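Probable glucarate dehydratase (Mycobacterium smegmatis str. MC2 155, PDB 3VDG) probably dehydrates glucarate, as a metal-dependent lyase of the enolase superfamily that carries a sodium ion in its metal site in this crystal. Local coordinates at residues A227-L232 with L241-N246; P245-T250 with T291-V296; L265-D270 with V310-S315; E269-G274 with A279-Q284. All coordinates share one frame; numbering follows the deposited sequence. Where two conformers were deposited one is given.

How the contacts relate
Following the chain, contact 1 closes the short connection between helix 222-235 and strand 241-244, the second half of a beta-alpha-beta unit. Contact 2 starts where contact 1 ends, sharing Pro245 and Asn246, and closes a longer loop by joining the turn after strand 241-244 to the one after strand 289-291. Contact 4 lies within that loop and folds helix 275-284 back on the segment leading into it. Contact 3 sets out from the same Glu269 and Asp270 as contact 4 but reaches on to strand 312-315, so it crosses contact 2. Asp244, Glu269 and Asn292, from three successive parallel strands or the loops just after them, bring all four contacts to one sodium ion.

Contact 1 (A227-L232 with L241-N246); sequences AAVEAL and LRLDPN. With NA (sodium ion), chain C; FMT (formic acid), chain B.
Val229 and Leu241 lie flank to flank, each pointing past the other toward the opposite backbone. CG1 of Val229 is 4.0 Å from CD1 of Leu241, and that leucine methyl also sits 3.7 Å from the carbonyl O of Val229. The valine divides its methyls between two strand residues: CG1, anti to the backbone N (chi1 171°), goes to Leu241, while CG2 approaches CD2 of Leu243 at 4.2 Å. Leu241 forks in turn, its other branch CD2 meeting CB of Leu232 at 4.2 Å, so it bridges two positions one helical turn apart. No hydrogen bond joins the segments; the contact is apolar. Helix 227-232 and strand 241-244 run antiparallel (165°) with axes 9.7 Å apart. At the far end of the strand Asp244 binds the sodium ion through OD2 (2.4 Å), while its OD1 accepts a hydrogen bond from the N of Asn246 at 2.9 Å from above the carboxylate plane, an Asx turn. Helix 222-235 is the crossover of the beta-alpha-beta unit 213-216, 222-235, 241-244; Leu241 packs on Ile213 and Leu243 on Leu215, and Leu232 continues onto Ile197 and Ala201 of helix 194-208.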
loop_
_atom_site.group_PDB
_atom_site.type_symbol
_atom_site.label_atom_id
_atom_site.label_comp_id
_atom_site.label_asym_id
_atom_site.label_seq_id
_atom_site.Cartn_x
_atom_site.Cartn_y
_atom_site.Cartn_z
ATOM N N ALA A 227 -28.961 -20.927 17.830
ATOM C CA ALA A 227 -28.918 -22.266 18.367
ATOM C C ALA A 227 -27.847 -23.106 17.684
ATOM O O ALA A 227 -27.165 -23.876 18.349
ATOM C CB ALA A 227 -30.282 -22.938 18.271
ATOM N N ALA A 228 -27.682 -22.965 16.365
ATOM C CA ALA A 228 -26.618 -23.696 15.693
ATOM C C ALA A 228 -25.271 -23.178 16.177
ATOM O O ALA A 228 -24.345 -23.957 16.413
ATOM C CB ALA A 228 -26.728 -23.585 14.172
ATOM N N VAL A 229 -25.160 -21.860 16.332
ATOM C CA VAL A 229 -23.904 -21.299 16.812
ATOM C C VAL A 229 -23.544 -21.873 18.197
ATOM O O VAL A 229 -22.412 -22.323 18.423
ATOM C CB VAL A 229 -23.896 -19.760 16.793
ATOM C CG1 VAL A 229 -22.655 -19.246 17.505
ATOM C CG2 VAL A 229 -23.892 -19.261 15.342
ATOM N N GLU A 230 -24.507 -21.878 19.115
ATOM C CA GLU A 230 -24.254 -22.403 20.461
ATOM C C GLU A 230 -23.930 -23.894 20.462
ATOM O O GLU A 230 -23.113 -24.347 21.262
ATOM C CB GLU A 230 -25.425 -22.119 21.404
ATOM C CG GLU A 230 -26.081 -20.784 21.152
ATOM C CD GLU A 230 -26.128 -19.915 22.386
ATOM O OE1 GLU A 230 -25.128 -19.906 23.138
ATOM O OE2 GLU A 230 -27.152 -19.225 22.583
ATOM N N ALA A 231 -24.550 -24.656 19.567
ATOM C CA ALA A 231 -24.224 -26.071 19.441
ATOM C C ALA A 231 -22.798 -26.254 18.949
ATOM O O ALA A 231 -22.085 -27.171 19.386
ATOM C CB ALA A 231 -25.198 -26.780 18.510
ATOM N N LEU A 232 -22.380 -25.400 18.020
ATOM C CA LEU A 232 -21.002 -25.450 17.546
ATOM C C LEU A 232 -20.063 -25.161 18.702
ATOM O O LEU A 232 -19.046 -25.835 18.855
ATOM C CB LEU A 232 -20.763 -24.454 16.397
ATOM C CG LEU A 232 -21.421 -24.890 15.088
ATOM C CD1 LEU A 232 -21.514 -23.725 14.109
ATOM C CD2 LEU A 232 -20.662 -26.061 14.467
ATOM N N LEU A 241 -15.570 -18.676 16.304
ATOM C CA LEU A 241 -16.817 -18.820 15.532
ATOM C C LEU A 241 -17.212 -17.493 14.914
ATOM O O LEU A 241 -17.027 -16.430 15.509
ATOM C CB LEU A 241 -17.979 -19.285 16.440
ATOM C CG LEU A 241 -17.811 -20.619 17.176
ATOM C CD1 LEU A 241 -19.036 -20.883 18.037
ATOM C CD2 LEU A 241 -17.594 -21.774 16.210
ATOM N N ARG A 242 -17.782 -17.554 13.718
ATOM C CA ARG A 242 -18.264 -16.355 13.059
ATOM C C ARG A 242 -19.605 -16.665 12.460
ATOM O O ARG A 242 -19.865 -17.800 12.071
ATOM C CB ARG A 242 -17.341 -15.972 11.907
ATOM C CG ARG A 242 -15.895 -15.818 12.303
ATOM C CD ARG A 242 -15.064 -16.136 11.077
ATOM N NE ARG A 242 -13.650 -16.069 11.382
ATOM C CZ ARG A 242 -12.692 -16.234 10.487
ATOM N NH1 ARG A 242 -12.992 -16.492 9.213
ATOM N NH2 ARG A 242 -11.433 -16.145 10.875
ATOM N N LEU A 243 -20.450 -15.651 12.368
ATOM C CA LEU A 243 -21.771 -15.829 11.783
ATOM C C LEU A 243 -21.964 -14.723 10.747
ATOM O O LEU A 243 -21.588 -13.577 10.982
ATOM C CB LEU A 243 -22.838 -15.722 12.884
ATOM C CG LEU A 243 -24.323 -15.749 12.500
ATOM C CD1 LEU A 243 -24.668 -17.045 11.776
ATOM C CD2 LEU A 243 -25.174 -15.582 13.766
ATOM N N ASP A 244 -22.551 -15.076 9.606
ATOM C CA ASP A 244 -22.690 -14.146 8.492
ATOM C C ASP A 244 -24.038 -14.335 7.816
ATOM O O ASP A 244 -24.217 -15.266 7.030
ATOM C CB ASP A 244 -21.571 -14.420 7.488
ATOM C CG ASP A 244 -21.729 -13.632 6.196
ATOM O OD1 ASP A 244 -22.513 -12.648 6.142
ATOM O OD2 ASP A 244 -21.048 -14.002 5.223
ATOM N N PRO A 245 -25.011 -13.482 8.144
ATOM C CA PRO A 245 -26.320 -13.660 7.514
ATOM C C PRO A 245 -26.488 -12.798 6.259
ATOM O O PRO A 245 -27.623 -12.599 5.816
ATOM C CB PRO A 245 -27.279 -13.147 8.594
ATOM C CG PRO A 245 -26.505 -12.017 9.208
ATOM C CD PRO A 245 -25.055 -12.473 9.219
ATOM N N ASN A 246 -25.390 -12.269 5.708
ATOM C CA ASN A 246 -25.480 -11.468 4.470
ATOM C C ASN A 246 -26.570 -10.389 4.549
ATOM O O ASN A 246 -27.381 -10.251 3.637
ATOM C CB ASN A 246 -25.732 -12.379 3.254
ATOM C CG ASN A 246 -24.477 -13.136 2.807
ATOM O OD1 ASN A 246 -24.425 -14.373 2.842
ATOM N ND2 ASN A 246 -23.458 -12.393 2.382
HETATM NA NA NA C . -19.201 -12.532 4.604
HETATM C C FMT B . -20.997 -13.961 0.446
HETATM O O1 FMT B . -20.848 -13.395 1.524
HETATM O O2 FMT B . -20.207 -13.657 -0.590
HETATM O O HOH W 1 -21.093 -11.167 4.213
HETATM O O HOH W 2 -18.983 -14.153 2.996
#

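Contact 2 (P245-T250 with T291-V296); sequences PNAAWT and TNMCVV. With NA (sodium ion), chain C; FMT (formic acid), chain B.
Met293 reaches across to Asn246 and Ala247, joining two loops at the C-terminal ends of strands 241-244 and 289-291, the end where the barrel of the enolase fold carries its metal site. Thr291 shapes the second loop: its OG1 accepts a hydrogen bond from Met293 N at 2.9 Å (an ST turn). The same Thr291 OG1 accepts one from Cys294 N at 3.0 Å (an ST motif) and is also bonded to Asp270 OD1. Asn292 follows, with CG set between its backbone N and carbonyl carbon (chi1 51°). Its OD1 binds the sodium ion at 2.2 Å, and its ND2 makes weak bonds to water 1 and to O1 of the formic acid. Met293 is bent at chi3 (77°), which turns its methyl CE onto CB of Ala247, 4.1 Å away. Its sulfur SD receives a weak but nearly straight bond from ND2 of Asn246 at 3.6 Å. The same ND2 gives a firmer bond to O1 of the formic acid, probably from the crystallisation liquor, at 2.9 Å, so the amide nitrogen has two acceptors of unequal strength. Asn246 and Ala247 are the central pair of a type I' turn, which points the CB of Ala247 at Met293, while Asn246 reaches it with the end of its side chain. Further on, Val295 packs against helix 301-307, and Val296 N is hydrogen-bonded to Gln300 OE1.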
loop_
_atom_site.group_PDB
_atom_site.type_symbol
_atom_site.label_atom_id
_atom_site.label_comp_id
_atom_site.label_asym_id
_atom_site.label_seq_id
_atom_site.Cartn_x
_atom_site.Cartn_y
_atom_site.Cartn_z
ATOM N N PRO A 245 -25.011 -13.482 8.144
ATOM C CA PRO A 245 -26.320 -13.660 7.514
ATOM C C PRO A 245 -26.488 -12.798 6.259
ATOM O O PRO A 245 -27.623 -12.599 5.816
ATOM C CB PRO A 245 -27.279 -13.147 8.594
ATOM C CG PRO A 245 -26.505 -12.017 9.208
ATOM C CD PRO A 245 -25.055 -12.473 9.219
ATOM N N ASN A 246 -25.390 -12.269 5.708
ATOM C CA ASN A 246 -25.480 -11.468 4.470
ATOM C C ASN A 246 -26.570 -10.389 4.549
ATOM O O ASN A 246 -27.381 -10.251 3.637
ATOM C CB ASN A 246 -25.732 -12.379 3.254
ATOM C CG ASN A 246 -24.477 -13.136 2.807
ATOM O OD1 ASN A 246 -24.425 -14.373 2.842
ATOM N ND2 ASN A 246 -23.458 -12.393 2.382
ATOM N N ALA A 247 -26.579 -9.628 5.641
ATOM C CA ALA A 247 -27.480 -8.480 5.800
ATOM C C ALA A 247 -28.956 -8.859 5.868
ATOM O O ALA A 247 -29.830 -8.049 5.517
ATOM C CB ALA A 247 -27.258 -7.447 4.692
ATOM N N ALA A 248 -29.255 -10.057 6.351
ATOM C CA ALA A 248 -30.666 -10.501 6.418
ATOM C C ALA A 248 -31.476 -9.894 7.561
ATOM O O ALA A 248 -32.666 -10.187 7.672
ATOM C CB ALA A 248 -30.753 -12.020 6.479
ATOM N N TRP A 249 -30.841 -9.094 8.427
ATOM C CA TRP A 249 -31.529 -8.583 9.630
ATOM C C TRP A 249 -31.638 -7.095 9.672
ATOM O O TRP A 249 -30.800 -6.384 9.118
ATOM C CB TRP A 249 -30.823 -9.008 10.909
ATOM C CG TRP A 249 -30.525 -10.473 10.997
ATOM C CD1 TRP A 249 -31.297 -11.538 10.533
ATOM C CD2 TRP A 249 -29.367 -11.086 11.643
ATOM N NE1 TRP A 249 -30.682 -12.740 10.804
ATOM C CE2 TRP A 249 -29.523 -12.530 11.487
ATOM C CE3 TRP A 249 -28.246 -10.592 12.309
ATOM C CZ2 TRP A 249 -28.585 -13.424 11.978
ATOM C CZ3 TRP A 249 -27.303 -11.510 12.796
ATOM C CH2 TRP A 249 -27.465 -12.880 12.626
ATOM N N THR A 250 -32.656 -6.598 10.367
ATOM C CA THR A 250 -32.738 -5.164 10.642
ATOM C C THR A 250 -31.721 -4.829 11.732
ATOM O O THR A 250 -31.180 -5.734 12.393
ATOM C CB THR A 250 -34.109 -4.780 11.200
ATOM O OG1 THR A 250 -34.292 -5.440 12.452
ATOM C CG2 THR A 250 -35.228 -5.174 10.243
ATOM N N THR A 291 -17.221 -6.933 7.506
ATOM C CA THR A 291 -18.000 -6.814 6.291
ATOM C C THR A 291 -17.250 -7.277 5.040
ATOM O O THR A 291 -16.029 -7.142 4.950
ATOM C CB THR A 291 -18.428 -5.368 6.052
ATOM O OG1 THR A 291 -19.338 -5.338 4.939
ATOM C CG2 THR A 291 -17.210 -4.522 5.706
ATOM N N ASN A 292 -18.002 -7.828 4.088
ATOM C CA ASN A 292 -17.598 -7.854 2.683
ATOM C C ASN A 292 -18.769 -7.436 1.819
ATOM O O ASN A 292 -18.948 -7.953 0.716
ATOM C CB ASN A 292 -17.156 -9.241 2.245
ATOM C CG ASN A 292 -18.173 -10.311 2.599
ATOM O OD1 ASN A 292 -17.941 -11.112 3.499
ATOM N ND2 ASN A 292 -19.301 -10.330 1.896
ATOM N N MET A 293 -19.592 -6.533 2.326
ATOM C CA MET A 293 -20.728 -6.077 1.557
ATOM C C MET A 293 -20.792 -4.571 1.525
ATOM O O MET A 293 -21.045 -3.999 0.488
ATOM C CB MET A 293 -22.046 -6.660 2.092
ATOM C CG MET A 293 -22.194 -8.148 1.847
ATOM S SD MET A 293 -23.716 -8.805 2.590
ATOM C CE MET A 293 -24.901 -8.230 1.374
ATOM N N CYS A 294 -20.549 -3.907 2.649
ATOM C CA CYS A 294 -20.638 -2.444 2.615
ATOM C C CYS A 294 -19.278 -1.770 2.452
ATOM O O CYS A 294 -19.209 -0.555 2.292
ATOM C CB CYS A 294 -21.425 -1.887 3.818
ATOM S SG CYS A 294 -20.710 -2.290 5.417
ATOM N N VAL A 295 -18.203 -2.559 2.486
ATOM C CA VAL A 295 -16.868 -2.076 2.107
ATOM C C VAL A 295 -16.219 -3.090 1.139
ATOM O O VAL A 295 -15.629 -4.090 1.576
ATOM C CB VAL A 295 -15.941 -1.887 3.335
ATOM C CG1 VAL A 295 -14.588 -1.329 2.893
ATOM C CG2 VAL A 295 -16.563 -0.932 4.344
ATOM N N VAL A 296 -16.336 -2.827 -0.159
ATOM C CA VAL A 296 -15.855 -3.742 -1.194
ATOM C C VAL A 296 -15.041 -2.999 -2.255
ATOM O O VAL A 296 -14.641 -3.582 -3.280
ATOM C CB VAL A 296 -17.024 -4.520 -1.872
ATOM C CG1 VAL A 296 -17.702 -5.458 -0.875
ATOM C CG2 VAL A 296 -18.033 -3.560 -2.481
HETATM NA NA NA C . -19.201 -12.532 4.604
HETATM C C FMT B . -20.997 -13.961 0.446
HETATM O O1 FMT B . -20.848 -13.395 1.524
HETATM O O2 FMT B . -20.207 -13.657 -0.590
HETATM O O HOH W 1 -21.093 -11.167 4.213
HETATM O O HOH W 2 -18.983 -14.153 2.996
#

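Contact 3 (L265-D270 with V310-S315); sequences LEYLED and VQVVLS. With NA (sodium ion), chain C.
Tyr267 and Glu269 reach Leu314 by different torsions. In Tyr267 chi1 is 54°, with CG held between the backbone N and the carbonyl carbon, and this carries the ring over to strand 312-315. In Glu269 the chain is extended beyond CG (chi2 -180°), so the carboxylate arrives at the end of a straight arm. One methyl of Leu314 goes to each. CD1 approaches the tyrosine OH at 4.1 Å, the side chains meeting at a slant, while CD2 lies 3.6 Å from OE2 of Glu269, the two side chains crossing at about a right angle. On the ring's outer half, CE1 of Tyr267, next to the carbon bearing the hydroxyl, is 4.4 Å from CG1 of Val312. The glutamate carboxyl carbon CD lies in the plane of the tyrosine ring, at its edge. The strands are not neighbours in the sheet: 289-291 runs between them, and their axes come to 9.3 Å at an angle of 61°, consistent with the curvature of a barrel wall. Ala290 of that middle strand touches Tyr267, Val312 and Leu314, so all three larger side chains share this small residue as a neighbour. Tyr267 OH is hydrogen-bonded to Ser341 OG. Asp270 belongs to the second shell: its OD2 accepts a hydrogen bond at 2.8 Å from water 1, itself a sodium ligand. OE2 of Glu269 holds the sodium at 2.2 Å and OE1 forms a salt bridge with Lys214; with both oxygens engaged, the carboxylate is probably held against rotation, beside the apolar wall of Leu314.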
loop_
_atom_site.group_PDB
_atom_site.type_symbol
_atom_site.label_atom_id
_atom_site.label_comp_id
_atom_site.label_asym_id
_atom_site.label_seq_id
_atom_site.Cartn_x
_atom_site.Cartn_y
_atom_site.Cartn_z
ATOM N N LEU A 265 -18.971 -15.218 19.635
ATOM C CA LEU A 265 -18.454 -14.947 18.277
ATOM C C LEU A 265 -17.146 -14.189 18.286
ATOM O O LEU A 265 -16.971 -13.251 19.043
ATOM C CB LEU A 265 -19.451 -14.130 17.455
ATOM C CG LEU A 265 -20.791 -14.768 17.111
ATOM C CD1 LEU A 265 -21.624 -13.760 16.323
ATOM C CD2 LEU A 265 -20.614 -16.060 16.324
ATOM N N GLU A 266 -16.240 -14.585 17.406
ATOM C CA GLU A 266 -15.037 -13.816 17.147
ATOM C C GLU A 266 -15.388 -12.516 16.408
ATOM O O GLU A 266 -14.876 -11.437 16.714
ATOM C CB GLU A 266 -14.097 -14.680 16.308
ATOM C CG GLU A 266 -12.833 -13.985 15.886
ATOM C CD GLU A 266 -11.838 -14.942 15.264
ATOM O OE1 GLU A 266 -12.139 -15.517 14.184
ATOM O OE2 GLU A 266 -10.759 -15.100 15.873
ATOM N N TYR A 267 -16.269 -12.599 15.418
ATOM C CA TYR A 267 -16.883 -11.382 14.895
ATOM C C TYR A 267 -18.218 -11.733 14.258
ATOM O O TYR A 267 -18.499 -12.898 14.032
ATOM C CB TYR A 267 -15.970 -10.621 13.911
ATOM C CG TYR A 267 -15.397 -11.386 12.707
ATOM C CD1 TYR A 267 -14.024 -11.564 12.573
ATOM C CD2 TYR A 267 -16.217 -11.862 11.681
ATOM C CE1 TYR A 267 -13.481 -12.221 11.471
ATOM C CE2 TYR A 267 -15.688 -12.518 10.572
ATOM C CZ TYR A 267 -14.318 -12.694 10.466
ATOM O OH TYR A 267 -13.765 -13.350 9.368
ATOM N N LEU A 268 -19.034 -10.722 14.003
ATOM C CA LEU A 268 -20.335 -10.890 13.348
ATOM C C LEU A 268 -20.298 -10.170 12.000
ATOM O O LEU A 268 -20.061 -8.965 11.972
ATOM C CB LEU A 268 -21.420 -10.258 14.237
ATOM C CG LEU A 268 -22.851 -10.255 13.708
ATOM C CD1 LEU A 268 -23.330 -11.697 13.590
ATOM C CD2 LEU A 268 -23.744 -9.479 14.677
ATOM N N GLU A 269 -20.486 -10.886 10.885
ATOM C CA GLU A 269 -20.284 -10.257 9.571
ATOM C C GLU A 269 -21.608 -9.785 9.010
ATOM O O GLU A 269 -22.567 -10.550 9.000
ATOM C CB GLU A 269 -19.713 -11.226 8.510
ATOM C CG GLU A 269 -18.670 -12.220 8.964
ATOM C CD GLU A 269 -18.193 -13.103 7.815
ATOM O OE1 GLU A 269 -17.684 -14.216 8.087
ATOM O OE2 GLU A 269 -18.345 -12.692 6.635
ATOM N N ASP A 270 -21.634 -8.555 8.499
ATOM C CA ASP A 270 -22.797 -8.033 7.764
ATOM C C ASP A 270 -24.130 -8.474 8.344
ATOM O O ASP A 270 -24.934 -9.121 7.658
ATOM C CB ASP A 270 -22.718 -8.442 6.279
ATOM C CG ASP A 270 -21.559 -7.771 5.575
ATOM O OD1 ASP A 270 -21.479 -6.531 5.689
ATOM O OD2 ASP A 270 -20.717 -8.478 4.959
ATOM N N VAL A 310 -17.784 -0.438 10.678
ATOM C CA VAL A 310 -17.206 -1.780 10.838
ATOM C C VAL A 310 -15.863 -1.719 11.537
ATOM O O VAL A 310 -15.168 -0.688 11.503
ATOM C CB VAL A 310 -16.999 -2.521 9.496
ATOM C CG1 VAL A 310 -18.332 -2.817 8.824
ATOM C CG2 VAL A 310 -16.061 -1.740 8.579
ATOM N N GLN A 311 -15.508 -2.836 12.157
ATOM C CA GLN A 311 -14.268 -2.951 12.892
ATOM C C GLN A 311 -13.305 -3.911 12.194
ATOM O O GLN A 311 -12.112 -3.907 12.491
ATOM C CB GLN A 311 -14.558 -3.415 14.325
ATOM C CG GLN A 311 -15.263 -2.345 15.164
ATOM C CD GLN A 311 -16.725 -2.183 14.788
ATOM O OE1 GLN A 311 -17.508 -3.138 14.879
ATOM N NE2 GLN A 311 -17.106 -0.970 14.358
ATOM N N VAL A 312 -13.830 -4.730 11.276
ATOM C CA VAL A 312 -13.026 -5.719 10.526
ATOM C C VAL A 312 -13.423 -5.675 9.043
ATOM O O VAL A 312 -14.611 -5.666 8.722
ATOM C CB VAL A 312 -13.256 -7.154 11.056
ATOM C CG1 VAL A 312 -12.510 -8.165 10.202
ATOM C CG2 VAL A 312 -12.851 -7.302 12.533
ATOM N N VAL A 313 -12.449 -5.616 8.136
ATOM C CA VAL A 313 -12.761 -5.636 6.693
ATOM C C VAL A 313 -12.296 -6.984 6.130
ATOM O O VAL A 313 -11.209 -7.464 6.457
ATOM C CB VAL A 313 -12.063 -4.486 5.930
ATOM C CG1 VAL A 313 -12.349 -4.586 4.426
ATOM C CG2 VAL A 313 -12.555 -3.137 6.450
ATOM N N LEU A 314 -13.120 -7.632 5.328
ATOM C CA LEU A 314 -12.676 -8.873 4.709
ATOM C C LEU A 314 -12.045 -8.574 3.374
ATOM O O LEU A 314 -12.699 -8.062 2.490
ATOM C CB LEU A 314 -13.818 -9.871 4.547
ATOM C CG LEU A 314 -14.081 -10.865 5.678
ATOM C CD1 LEU A 314 -14.523 -10.150 6.935
ATOM C CD2 LEU A 314 -15.129 -11.894 5.268
ATOM N N SER A 315 -10.747 -8.845 3.237
ATOM C CA SER A 315 -10.105 -8.620 1.947
ATOM C C SER A 315 -10.624 -9.646 0.935
ATOM O O SER A 315 -11.116 -10.710 1.307
ATOM C CB SER A 315 -8.590 -8.773 2.072
ATOM O OG SER A 315 -8.268 -10.114 2.472
HETATM NA NA NA C . -19.201 -12.532 4.604
HETATM O O HOH W 1 -21.093 -11.167 4.213
HETATM O O HOH W 2 -18.983 -14.153 2.996
#

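Contact 4 (E269-G274 with A279-Q284); sequences EDPTPG and AEVAAQ. With NA (sodium ion), chain C.
This is a small apolar contact, burying 114 Å² in all, in which Val281 of helix 275-284 packs against Pro271 and Thr272 in the loop leading from strand 267-269 into that same helix. Two carbon-to-carbon approaches carry it, one methyl to methyl and one ring methylene to methyl. CG2 of Thr272 meets CG2 of Val281 at 3.7 Å, the two side chains lying alongside each other, pointing opposite ways, and CG of the Pro271 ring is 4.2 Å from CG1 of Val281. The threonine is turned so that its two branches do different work: OG1 is anti to the backbone N (chi1 -166°) and bonds to the carbonyl O of Trp249, while the methyl branch is left to face the helix. The strand, loop and helix together form one beta-alpha step of the barrel, and the helix turns its buried side back onto the loop. Gly274 occupies the N-cap position; at its phi of 87° and psi of 151° a CB would run into the carbonyl O of Pro273. Within the helix the N of Ala283 bonds to the O of Ala279 at 3.1 Å. The site face of the loop lies well away from this packing, since CG1 of Val281 is 14.4 Å from the sodium ion that Glu269 helps to bind. Leu289 of strand 289-291 touches both Pro271 and Val281, as does Ser254 of helix 251-260, and Met278, one turn earlier on the helix than Val281, packs on Asp270, Pro271 and Thr272.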
loop_
_atom_site.group_PDB
_atom_site.type_symbol
_atom_site.label_atom_id
_atom_site.label_comp_id
_atom_site.label_asym_id
_atom_site.label_seq_id
_atom_site.Cartn_x
_atom_site.Cartn_y
_atom_site.Cartn_z
ATOM N N GLU A 269 -20.486 -10.886 10.885
ATOM C CA GLU A 269 -20.284 -10.257 9.571
ATOM C C GLU A 269 -21.608 -9.785 9.010
ATOM O O GLU A 269 -22.567 -10.550 9.000
ATOM C CB GLU A 269 -19.713 -11.226 8.510
ATOM C CG GLU A 269 -18.670 -12.220 8.964
ATOM C CD GLU A 269 -18.193 -13.103 7.815
ATOM O OE1 GLU A 269 -17.684 -14.216 8.087
ATOM O OE2 GLU A 269 -18.345 -12.692 6.635
ATOM N N ASP A 270 -21.634 -8.555 8.499
ATOM C CA ASP A 270 -22.797 -8.033 7.764
ATOM C C ASP A 270 -24.130 -8.474 8.344
ATOM O O ASP A 270 -24.934 -9.121 7.658
ATOM C CB ASP A 270 -22.718 -8.442 6.279
ATOM C CG ASP A 270 -21.559 -7.771 5.575
ATOM O OD1 ASP A 270 -21.479 -6.531 5.689
ATOM O OD2 ASP A 270 -20.717 -8.478 4.959
ATOM N N PRO A 271 -24.384 -8.129 9.614
ATOM C CA PRO A 271 -25.709 -8.453 10.142
ATOM C C PRO A 271 -26.855 -7.712 9.429
ATOM O O PRO A 271 -27.941 -8.258 9.297
ATOM C CB PRO A 271 -25.621 -8.006 11.619
ATOM C CG PRO A 271 -24.487 -7.012 11.661
ATOM C CD PRO A 271 -23.505 -7.505 10.622
ATOM N N THR A 272 -26.614 -6.495 8.952
ATOM C CA THR A 272 -27.690 -5.629 8.486
ATOM C C THR A 272 -27.184 -4.801 7.296
ATOM O O THR A 272 -25.981 -4.590 7.162
ATOM C CB THR A 272 -28.170 -4.720 9.649
ATOM O OG1 THR A 272 -29.416 -4.099 9.311
ATOM C CG2 THR A 272 -27.126 -3.630 9.976
ATOM N N PRO A 273 -28.088 -4.353 6.406
ATOM C CA PRO A 273 -27.574 -3.684 5.197
ATOM C C PRO A 273 -27.172 -2.210 5.376
ATOM O O PRO A 273 -27.831 -1.463 6.112
ATOM C CB PRO A 273 -28.747 -3.791 4.195
ATOM C CG PRO A 273 -29.962 -4.070 5.011
ATOM C CD PRO A 273 -29.539 -4.639 6.339
ATOM N N GLY A 274 -26.088 -1.809 4.711
ATOM C CA GLY A 274 -25.708 -0.399 4.654
ATOM C C GLY A 274 -24.847 0.101 5.803
ATOM O O GLY A 274 -24.927 -0.390 6.941
ATOM N N ALA A 279 -23.340 0.829 11.466
ATOM C CA ALA A 279 -22.811 1.709 12.512
ATOM C C ALA A 279 -23.721 1.659 13.741
ATOM O O ALA A 279 -23.237 1.595 14.866
ATOM C CB ALA A 279 -22.680 3.137 11.994
ATOM N N GLU A 280 -25.036 1.672 13.506
ATOM C CA GLU A 280 -26.028 1.534 14.585
ATOM C C GLU A 280 -25.809 0.237 15.347
ATOM O O GLU A 280 -25.794 0.234 16.568
ATOM C CB GLU A 280 -27.453 1.552 14.016
ATOM C CG GLU A 280 -28.543 1.806 15.041
ATOM C CD GLU A 280 -28.509 3.229 15.568
ATOM O OE1 GLU A 280 -29.061 3.482 16.660
ATOM O OE2 GLU A 280 -27.918 4.098 14.890
ATOM N N VAL A 281 -25.643 -0.873 14.634
ATOM C CA VAL A 281 -25.455 -2.141 15.310
ATOM C C VAL A 281 -24.127 -2.147 16.076
ATOM O O VAL A 281 -24.072 -2.617 17.215
ATOM C CB VAL A 281 -25.513 -3.343 14.339
ATOM C CG1 VAL A 281 -25.230 -4.646 15.066
ATOM C CG2 VAL A 281 -26.878 -3.413 13.644
ATOM N N ALA A 282 -23.059 -1.623 15.459
ATOM C CA ALA A 282 -21.724 -1.719 16.073
ATOM C C ALA A 282 -21.671 -0.959 17.398
ATOM O O ALA A 282 -20.921 -1.332 18.311
ATOM C CB ALA A 282 -20.649 -1.197 15.133
ATOM N N ALA A 283 -22.460 0.107 17.497
ATOM C CA ALA A 283 -22.495 0.908 18.733
ATOM C C ALA A 283 -22.948 0.065 19.931
ATOM O O ALA A 283 -22.607 0.369 21.073
ATOM C CB ALA A 283 -23.398 2.132 18.561
ATOM N N GLN A 284 -23.709 -0.998 19.680
ATOM C CA GLN A 284 -24.217 -1.837 20.766
ATOM C C GLN A 284 -23.570 -3.219 20.804
ATOM O O GLN A 284 -23.502 -3.845 21.854
ATOM C CB GLN A 284 -25.745 -1.978 20.687
ATOM C CG GLN A 284 -26.514 -0.658 20.700
ATOM C CD GLN A 284 -27.999 -0.833 20.987
ATOM O OE1 GLN A 284 -28.387 -1.562 21.901
ATOM N NE2 GLN A 284 -28.836 -0.152 20.216
HETATM NA NA NA C . -19.201 -12.532 4.604
HETATM O O HOH W 1 -21.093 -11.167 4.213
HETATM O O HOH W 2 -18.983 -14.153 2.996
#